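Local coordinates for protein fiber (Human adenovirus 35, PDB 2QLK) that forms the trimeric head (knob) of the adenovirus fibre, the part that attaches the virion to host cells by binding the receptor CD46, at residues 32-37 against 62-67; 45-50 against 181-186; 72-75 against 81-84; 149-152 against 157-160. All blocks are in the same frame, centred on the assembly; numbering follows the deposited sequence.

Contact 1: residues 32-37 against 62-67; sequences PNCQIV and VSLVGV
With its CG anti to the backbone N (chi1 -176°), L64 sends its branched end off the sheet into the core, where it meets the loop 32-37, while C34 places SG between its own backbone N and carbonyl carbon (chi1 59°), facing L64. The two methyls of L64 serve different partners: CD1 lies 4.1 Å from C34 SG, and CD2 meets I36 CD1 at 4.3 Å, the end of the isoleucine chain, which points toward strand 57-66. Both methyls of L64 thus face the loop together, one against the sulfur and one against the isoleucine methyl, each at loose van der Waals distance. A separate touch lies further out, where V67 CG1 meets P32 CG at 4.1 Å and the two side chains cross at about a right angle. All three touches are apolar, and the loop makes its polar bonds to other parts. N33 and C34 share G45 as their backbone partner, a classic beta bulge, N33 OD1 accepts from L47 N, and the two carboxylate oxygens of D44 take the backbone N-H groups of I36 and V37, one each. The contact lays the long loop between strands 23-25 and 45-54, the AB loop of the knob, against the end of strand 57-66. Strand 45-54 runs alongside, with K46 against both P32 and V67; from the other sheet, L84 of strand 79-88 touches C34 and L64, and W183 of strand 177-186 also packs on L64.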
# COMPACT_ATOMS: atom_id res chain seq x y z
N PRO A 32 -2.88 -9.31 25.23
CA PRO A 32 -1.88 -10.17 24.57
C PRO A 32 -2.73 -11.26 23.92
O PRO A 32 -3.53 -11.92 24.62
CB PRO A 32 -1.05 -10.69 25.74
CG PRO A 32 -1.08 -9.52 26.72
CD PRO A 32 -2.51 -9.00 26.63
N ASN A 33 -2.57 -11.45 22.61
CA ASN A 33 -3.38 -12.41 21.88
C ASN A 33 -2.66 -13.41 20.98
O ASN A 33 -3.30 -14.23 20.33
CB ASN A 33 -4.43 -11.64 21.07
CG ASN A 33 -3.79 -10.68 20.08
OD1 ASN A 33 -2.57 -10.71 19.89
ND2 ASN A 33 -4.59 -9.85 19.44
N CYS A 34 -1.33 -13.34 20.92
CA CYS A 34 -0.60 -14.31 20.09
C CYS A 34 0.67 -14.80 20.77
O CYS A 34 1.09 -14.25 21.77
CB CYS A 34 -0.28 -13.71 18.71
SG CYS A 34 0.69 -12.23 18.76
N GLN A 35 1.28 -15.84 20.22
CA GLN A 35 2.48 -16.39 20.82
C GLN A 35 3.62 -16.35 19.83
O GLN A 35 3.62 -17.04 18.81
CB GLN A 35 2.21 -17.84 21.29
CG GLN A 35 0.95 -17.92 22.17
CD GLN A 35 0.71 -19.28 22.83
OE1 GLN A 35 0.85 -20.33 22.20
NE2 GLN A 35 0.32 -19.25 24.10
N ILE A 36 4.60 -15.51 20.15
CA ILE A 36 5.76 -15.33 19.31
C ILE A 36 6.85 -16.35 19.62
O ILE A 36 7.48 -16.89 18.72
CB ILE A 36 6.32 -13.89 19.49
CG1 ILE A 36 5.34 -12.90 18.85
CG2 ILE A 36 7.72 -13.76 18.85
CD1 ILE A 36 5.48 -11.50 19.36
N VAL A 37 7.06 -16.59 20.90
CA VAL A 37 8.07 -17.55 21.34
C VAL A 37 7.41 -18.92 21.42
O VAL A 37 6.38 -19.08 22.08
CB VAL A 37 8.61 -17.14 22.73
CG1 VAL A 37 9.52 -18.22 23.29
CG2 VAL A 37 9.35 -15.81 22.61
N VAL A 62 -1.95 -4.58 9.34
CA VAL A 62 -1.36 -5.41 10.36
C VAL A 62 -0.18 -4.77 11.08
O VAL A 62 0.75 -4.25 10.47
CB VAL A 62 -0.98 -6.81 9.77
CG1 VAL A 62 0.15 -6.69 8.73
CG2 VAL A 62 -0.58 -7.79 10.91
N SER A 63 -0.22 -4.80 12.41
CA SER A 63 0.88 -4.27 13.20
C SER A 63 0.97 -5.15 14.43
O SER A 63 -0.02 -5.74 14.86
CB SER A 63 0.68 -2.79 13.62
OG SER A 63 -0.38 -2.66 14.53
N LEU A 64 2.18 -5.23 14.96
CA LEU A 64 2.47 -6.07 16.10
C LEU A 64 3.14 -5.31 17.23
O LEU A 64 3.96 -4.44 16.98
CB LEU A 64 3.37 -7.21 15.62
CG LEU A 64 3.79 -8.33 16.57
CD1 LEU A 64 2.55 -8.96 17.24
CD2 LEU A 64 4.54 -9.38 15.78
N VAL A 65 2.78 -5.64 18.45
CA VAL A 65 3.41 -5.04 19.65
C VAL A 65 3.86 -6.19 20.60
O VAL A 65 3.10 -7.13 20.88
CB VAL A 65 2.42 -4.09 20.41
CG1 VAL A 65 3.06 -3.63 21.75
CG2 VAL A 65 2.09 -2.87 19.53
N GLY A 66 5.09 -6.13 21.08
CA GLY A 66 5.56 -7.21 21.94
C GLY A 66 5.30 -6.93 23.41
O GLY A 66 5.44 -5.77 23.83
N VAL A 67 4.96 -7.96 24.19
CA VAL A 67 4.68 -7.77 25.61
C VAL A 67 5.71 -8.39 26.56
O VAL A 67 6.13 -7.74 27.52
CB VAL A 67 3.29 -8.31 26.00
CG1 VAL A 67 2.22 -7.81 25.04
CG2 VAL A 67 3.31 -9.82 26.08

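Contact 2: residues 45-50 against 181-186; sequences GKLTLV and FEWNLN
F181, L47 and L49 carry this contact, and W183 completes it. From strand 177-186 the F181 ring reaches across the interior, its CG beside the backbone N and anti to the carbonyl carbon (chi1 -66°), until CZ stops 3.7 Å from L49 CD1. The methyl approaches the ring obliquely. Two residues away on each strand, back to L47 and on to W183, a looser version recurs: L47 CD1 lies 4.1 Å from CH2 of W183, at the far corner of the six-membered part of the indole, again at a slant. The backbones themselves stay well apart, with L47 CA and F181 CA 10.5 Å from each other, a spacing that suits two sheets packed through their side chains. V62 touches both L47 and F181, L86 touches L49, and I164 also packs on F181. On the other side of strand 45-54, T48 and V50 pack on I208 and L57 of a second subunit. Methyls and aromatic carbons make up the touching surface, so cohesion here comes from dispersion and the exclusion of water in the sandwich core, with no directional bond between the two segments.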
# COMPACT_ATOMS: atom_id res chain seq x y z
N GLY A 45 2.55 -11.39 22.73
CA GLY A 45 2.49 -10.33 21.76
C GLY A 45 1.08 -9.83 21.53
O GLY A 45 0.10 -10.53 21.82
N LYS A 46 0.99 -8.60 21.01
CA LYS A 46 -0.30 -8.00 20.70
C LYS A 46 -0.38 -7.70 19.21
O LYS A 46 0.25 -6.79 18.71
CB LYS A 46 -0.50 -6.70 21.48
CG LYS A 46 -0.56 -6.91 22.98
CD LYS A 46 -0.51 -5.58 23.72
CE LYS A 46 -0.81 -5.77 25.22
NZ LYS A 46 -0.58 -4.52 26.03
N LEU A 47 -1.16 -8.51 18.52
CA LEU A 47 -1.33 -8.35 17.10
C LEU A 47 -2.62 -7.62 16.77
O LEU A 47 -3.71 -8.00 17.21
CB LEU A 47 -1.32 -9.72 16.44
CG LEU A 47 -1.69 -9.71 14.95
CD1 LEU A 47 -0.42 -9.34 14.11
CD2 LEU A 47 -2.24 -11.10 14.54
N THR A 48 -2.49 -6.54 16.01
CA THR A 48 -3.64 -5.76 15.56
C THR A 48 -3.76 -6.08 14.07
O THR A 48 -2.89 -5.73 13.26
CB THR A 48 -3.42 -4.24 15.71
OG1 THR A 48 -3.26 -3.92 17.10
CG2 THR A 48 -4.61 -3.45 15.12
N LEU A 49 -4.84 -6.76 13.72
CA LEU A 49 -5.09 -7.14 12.36
C LEU A 49 -6.49 -6.67 12.04
O LEU A 49 -7.42 -6.96 12.79
CB LEU A 49 -5.05 -8.65 12.22
CG LEU A 49 -5.51 -9.21 10.88
CD1 LEU A 49 -4.55 -8.80 9.74
CD2 LEU A 49 -5.55 -10.72 11.02
N VAL A 50 -6.63 -5.92 10.95
CA VAL A 50 -7.91 -5.45 10.50
C VAL A 50 -8.10 -5.89 9.05
O VAL A 50 -7.29 -5.57 8.18
CB VAL A 50 -7.97 -3.94 10.63
CG1 VAL A 50 -9.39 -3.44 10.34
CG2 VAL A 50 -7.54 -3.54 12.05
N PHE A 181 2.00 -14.56 8.75
CA PHE A 181 2.72 -13.28 8.70
C PHE A 181 4.13 -13.55 9.16
O PHE A 181 4.33 -14.29 10.12
CB PHE A 181 2.11 -12.26 9.67
CG PHE A 181 0.71 -11.81 9.32
CD1 PHE A 181 0.49 -10.82 8.34
CD2 PHE A 181 -0.39 -12.40 9.93
CE1 PHE A 181 -0.81 -10.44 7.98
CE2 PHE A 181 -1.70 -12.03 9.58
CZ PHE A 181 -1.91 -11.05 8.60
N GLU A 182 5.11 -12.97 8.49
CA GLU A 182 6.46 -13.13 8.94
C GLU A 182 7.26 -11.82 8.80
O GLU A 182 7.26 -11.21 7.73
CB GLU A 182 7.15 -14.26 8.19
CG GLU A 182 8.52 -14.56 8.74
CD GLU A 182 9.06 -15.90 8.26
OE1 GLU A 182 8.56 -16.95 8.73
OE2 GLU A 182 9.99 -15.89 7.41
N TRP A 183 7.87 -11.38 9.89
CA TRP A 183 8.70 -10.17 9.89
C TRP A 183 10.15 -10.61 10.09
O TRP A 183 10.44 -11.46 10.93
CB TRP A 183 8.36 -9.24 11.05
CG TRP A 183 7.01 -8.60 10.96
CD1 TRP A 183 6.73 -7.36 10.49
CD2 TRP A 183 5.77 -9.16 11.38
NE1 TRP A 183 5.38 -7.09 10.61
CE2 TRP A 183 4.76 -8.19 11.15
CE3 TRP A 183 5.41 -10.40 11.94
CZ2 TRP A 183 3.41 -8.41 11.47
CZ3 TRP A 183 4.06 -10.62 12.26
CH2 TRP A 183 3.08 -9.62 12.02
N ASN A 184 11.05 -10.00 9.35
CA ASN A 184 12.44 -10.35 9.43
C ASN A 184 13.32 -9.11 9.55
O ASN A 184 13.23 -8.17 8.74
CB ASN A 184 12.84 -11.14 8.19
CG ASN A 184 14.29 -11.58 8.23
OD1 ASN A 184 14.65 -12.55 8.92
ND2 ASN A 184 15.15 -10.87 7.50
N LEU A 185 14.16 -9.11 10.57
CA LEU A 185 15.09 -8.02 10.78
C LEU A 185 16.48 -8.53 10.35
O LEU A 185 16.94 -9.56 10.83
CB LEU A 185 15.15 -7.62 12.25
CG LEU A 185 16.39 -6.73 12.50
CD1 LEU A 185 16.19 -5.31 11.89
CD2 LEU A 185 16.68 -6.64 13.98
N ASN A 186 17.14 -7.81 9.46
CA ASN A 186 18.46 -8.22 9.03
C ASN A 186 19.30 -6.97 8.91
O ASN A 186 19.41 -6.40 7.83
CB ASN A 186 18.37 -8.96 7.69
CG ASN A 186 19.73 -9.41 7.18
OD1 ASN A 186 20.52 -8.59 6.71
ND2 ASN A 186 20.00 -10.70 7.27

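Contact 3: residues 72-75 against 81-84; sequences NQMF and NIQL
M74 meets N81 and I82 on a strand whose next residue, Q83, is held by a hydrogen bond from its NE2 to E182 OE1 of strand 177-186. Backbone bonds pair the same two strands, I82 with W183 and L84 with F181. Strand 81-84 is thereby held while the loop residue M74 lays its thioether against it. The M74 chain runs extended as far as SD and then turns (chi3 68°), bringing CE to 3.7 Å from I82 CG1 and to 3.4 Å from N81 O. The latter is a packing contact of a methyl with a carbonyl oxygen. SD lies 4.0 Å from I82 CG1, and both it and CE lie against that carbon from one side. N72 is tied down elsewhere: its OD1 accepts from L198 N, and ND2 makes a weak bond to G66 O. The F75 ring packs edge-to-face with that of Y149. The contact folds the loop that joins strands 57-66 and 79-88 back over the edge strand of the four-stranded sheet, with L64 of strand 57-66 and W183 of strand 177-186 pressing on I82 and L198 packing beside it.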
# COMPACT_ATOMS: atom_id res chain seq x y z
N ASN A 72 10.42 -8.44 23.74
CA ASN A 72 11.00 -7.11 23.71
C ASN A 72 12.51 -7.02 23.87
O ASN A 72 13.06 -5.97 24.20
CB ASN A 72 10.26 -6.22 24.70
CG ASN A 72 8.78 -6.12 24.38
OD1 ASN A 72 8.40 -6.09 23.20
ND2 ASN A 72 7.94 -6.11 25.40
N GLN A 73 13.18 -8.13 23.57
CA GLN A 73 14.63 -8.21 23.65
C GLN A 73 15.15 -8.76 22.31
O GLN A 73 16.35 -8.78 22.05
CB GLN A 73 15.04 -9.12 24.81
CG GLN A 73 16.52 -9.11 25.15
CD GLN A 73 16.79 -9.55 26.58
OE1 GLN A 73 16.28 -10.58 27.03
NE2 GLN A 73 17.60 -8.78 27.30
N MET A 74 14.22 -9.20 21.46
CA MET A 74 14.62 -9.74 20.16
C MET A 74 15.38 -8.72 19.31
O MET A 74 16.23 -9.09 18.48
CB MET A 74 13.39 -10.24 19.39
CG MET A 74 12.75 -11.46 20.02
SD MET A 74 11.35 -12.10 19.06
CE MET A 74 12.28 -12.69 17.57
N PHE A 75 15.09 -7.44 19.50
CA PHE A 75 15.77 -6.42 18.72
C PHE A 75 17.10 -5.93 19.32
O PHE A 75 17.55 -4.83 19.00
CB PHE A 75 14.80 -5.26 18.41
CG PHE A 75 13.73 -5.62 17.38
CD1 PHE A 75 13.74 -6.86 16.73
CD2 PHE A 75 12.71 -4.71 17.04
CE1 PHE A 75 12.76 -7.19 15.75
CE2 PHE A 75 11.72 -5.03 16.07
CZ PHE A 75 11.75 -6.27 15.43
N ASN A 81 13.52 -12.98 13.60
CA ASN A 81 12.44 -13.45 12.77
C ASN A 81 11.25 -13.73 13.68
O ASN A 81 11.39 -14.31 14.76
CB ASN A 81 12.84 -14.73 12.04
CG ASN A 81 11.73 -15.26 11.16
OD1 ASN A 81 11.50 -14.75 10.06
ND2 ASN A 81 11.03 -16.28 11.65
N ILE A 82 10.09 -13.27 13.24
CA ILE A 82 8.87 -13.45 13.98
C ILE A 82 7.89 -13.99 12.98
O ILE A 82 7.79 -13.48 11.86
CB ILE A 82 8.39 -12.13 14.52
CG1 ILE A 82 9.40 -11.62 15.56
CG2 ILE A 82 6.95 -12.28 15.04
CD1 ILE A 82 9.11 -10.23 16.10
N GLN A 83 7.18 -15.04 13.36
CA GLN A 83 6.20 -15.66 12.49
C GLN A 83 4.89 -15.84 13.23
O GLN A 83 4.87 -16.23 14.39
CB GLN A 83 6.70 -17.02 12.02
CG GLN A 83 5.79 -17.65 10.97
CD GLN A 83 6.24 -19.05 10.57
OE1 GLN A 83 5.98 -20.02 11.28
NE2 GLN A 83 6.93 -19.14 9.42
N LEU A 84 3.79 -15.56 12.56
CA LEU A 84 2.49 -15.70 13.18
C LEU A 84 1.62 -16.40 12.15
O LEU A 84 1.40 -15.87 11.06
CB LEU A 84 1.91 -14.33 13.54
CG LEU A 84 1.81 -13.78 14.97
CD1 LEU A 84 2.49 -14.68 16.02
CD2 LEU A 84 2.38 -12.37 15.00

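Contact 4: residues 149-152 against 157-160; sequences YMTS and LFPL
Y149 begins the pairing with two backbone bonds to F158: Y149 N gives to F158 O at 2.9 Å, and Y149 O receives F158 N at 2.7 Å, the latter nearly straight at 167°. The same Y149 O also takes a CA-H contact from L157 CA at 3.3 Å, and lies at the edge of the F158 ring. Y149 CB rests on L160 CD1 at 4.2 Å, while the phenol leads away from 157-160 to give its OH a bond with E192 OE2. M150 turns to the opposite face of the sheet, in a non-hydrogen-bonded pair with L157. Its CB and the bent-back CE both touch one methyl, L157 CD2, CB at 3.8 Å, and H144 of a second subunit packs on both M150 and L157. T151 leaves the strand. With CG2 anti to its carbonyl carbon, it sets that methyl 3.4 Å from F158 CE1, slanting to the ring, while OG1 lies between the backbone N and carbonyl carbon (chi1 78°) and bonds to D154 OD1 and S156 N in the loop. S152 OG binds the other E192 oxygen, OE1, so one carboxylate clamps both ends of this segment. The arrangement is that of an antiparallel beta hairpin at its loop end, the G and H strands of the adenovirus knob, whose connecting loop is braced by the threonine hydroxyl.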
# COMPACT_ATOMS: atom_id res chain seq x y z
N TYR A 149 10.69 -0.55 12.15
CA TYR A 149 10.82 -0.55 13.60
C TYR A 149 11.52 0.77 13.94
O TYR A 149 12.55 1.11 13.35
CB TYR A 149 11.71 -1.70 14.09
CG TYR A 149 11.94 -1.61 15.58
CD1 TYR A 149 10.87 -1.76 16.46
CD2 TYR A 149 13.20 -1.31 16.11
CE1 TYR A 149 11.04 -1.62 17.83
CE2 TYR A 149 13.38 -1.17 17.51
CZ TYR A 149 12.29 -1.33 18.35
OH TYR A 149 12.42 -1.23 19.73
N MET A 150 10.95 1.50 14.88
CA MET A 150 11.47 2.77 15.37
C MET A 150 12.21 2.49 16.70
O MET A 150 11.60 2.00 17.67
CB MET A 150 10.29 3.73 15.58
CG MET A 150 10.63 5.14 15.99
SD MET A 150 9.17 6.22 15.75
CE MET A 150 9.71 7.14 14.37
N THR A 151 13.51 2.76 16.75
CA THR A 151 14.28 2.49 17.97
C THR A 151 13.83 3.39 19.10
O THR A 151 13.39 4.52 18.88
CB THR A 151 15.79 2.69 17.77
OG1 THR A 151 16.09 4.09 17.81
CG2 THR A 151 16.21 2.13 16.43
N SER A 152 13.96 2.87 20.31
CA SER A 152 13.55 3.54 21.52
C SER A 152 14.46 4.69 21.93
O SER A 152 14.05 5.54 22.70
CB SER A 152 13.50 2.53 22.66
OG SER A 152 14.81 2.06 22.93
N LEU A 157 14.74 4.47 12.20
CA LEU A 157 13.97 3.43 11.57
C LEU A 157 14.77 2.29 11.00
O LEU A 157 15.73 2.47 10.25
CB LEU A 157 13.12 4.00 10.44
CG LEU A 157 12.03 4.99 10.86
CD1 LEU A 157 11.22 5.42 9.65
CD2 LEU A 157 11.13 4.32 11.89
N PHE A 158 14.39 1.09 11.39
CA PHE A 158 15.04 -0.08 10.85
C PHE A 158 14.01 -0.76 9.96
O PHE A 158 12.90 -1.04 10.40
CB PHE A 158 15.48 -1.04 11.96
CG PHE A 158 16.79 -0.68 12.60
CD1 PHE A 158 16.92 0.45 13.39
CD2 PHE A 158 17.91 -1.52 12.43
CE1 PHE A 158 18.14 0.76 14.01
CE2 PHE A 158 19.14 -1.22 13.06
CZ PHE A 158 19.25 -0.08 13.85
N PRO A 159 14.36 -1.03 8.69
CA PRO A 159 13.36 -1.69 7.85
C PRO A 159 13.22 -3.16 8.24
O PRO A 159 14.18 -3.82 8.68
CB PRO A 159 13.92 -1.51 6.43
CG PRO A 159 15.41 -1.50 6.66
CD PRO A 159 15.53 -0.63 7.89
N LEU A 160 12.00 -3.66 8.11
CA LEU A 160 11.67 -5.05 8.42
C LEU A 160 11.06 -5.61 7.16
O LEU A 160 10.19 -4.99 6.54
CB LEU A 160 10.64 -5.14 9.56
CG LEU A 160 11.05 -4.61 10.96
CD1 LEU A 160 9.87 -4.76 11.97
CD2 LEU A 160 12.26 -5.42 11.45

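In the fold
From the N terminus, the loop 32-37 comes first and waits for 62-67 to close contact 1; strand segment 45-50 lies between these two, so contacts 1 and 2 cross along the chain, and their strands 45-54 and 57-66 are neighbours in one sheet. Contact 3 then closes a short loop into strand 79-88, and contact 4 closes the hairpin of strands 142-150 and 157-166. Both fall within the long span that contact 2 completes at 181-186. Contact 2 bridges the two sheets of the knob sandwich, contact 1 packs a loop onto strand 57-66, contact 3 packs one on the edge strand of the four-stranded sheet, and contact 4 pairs two of its other strands.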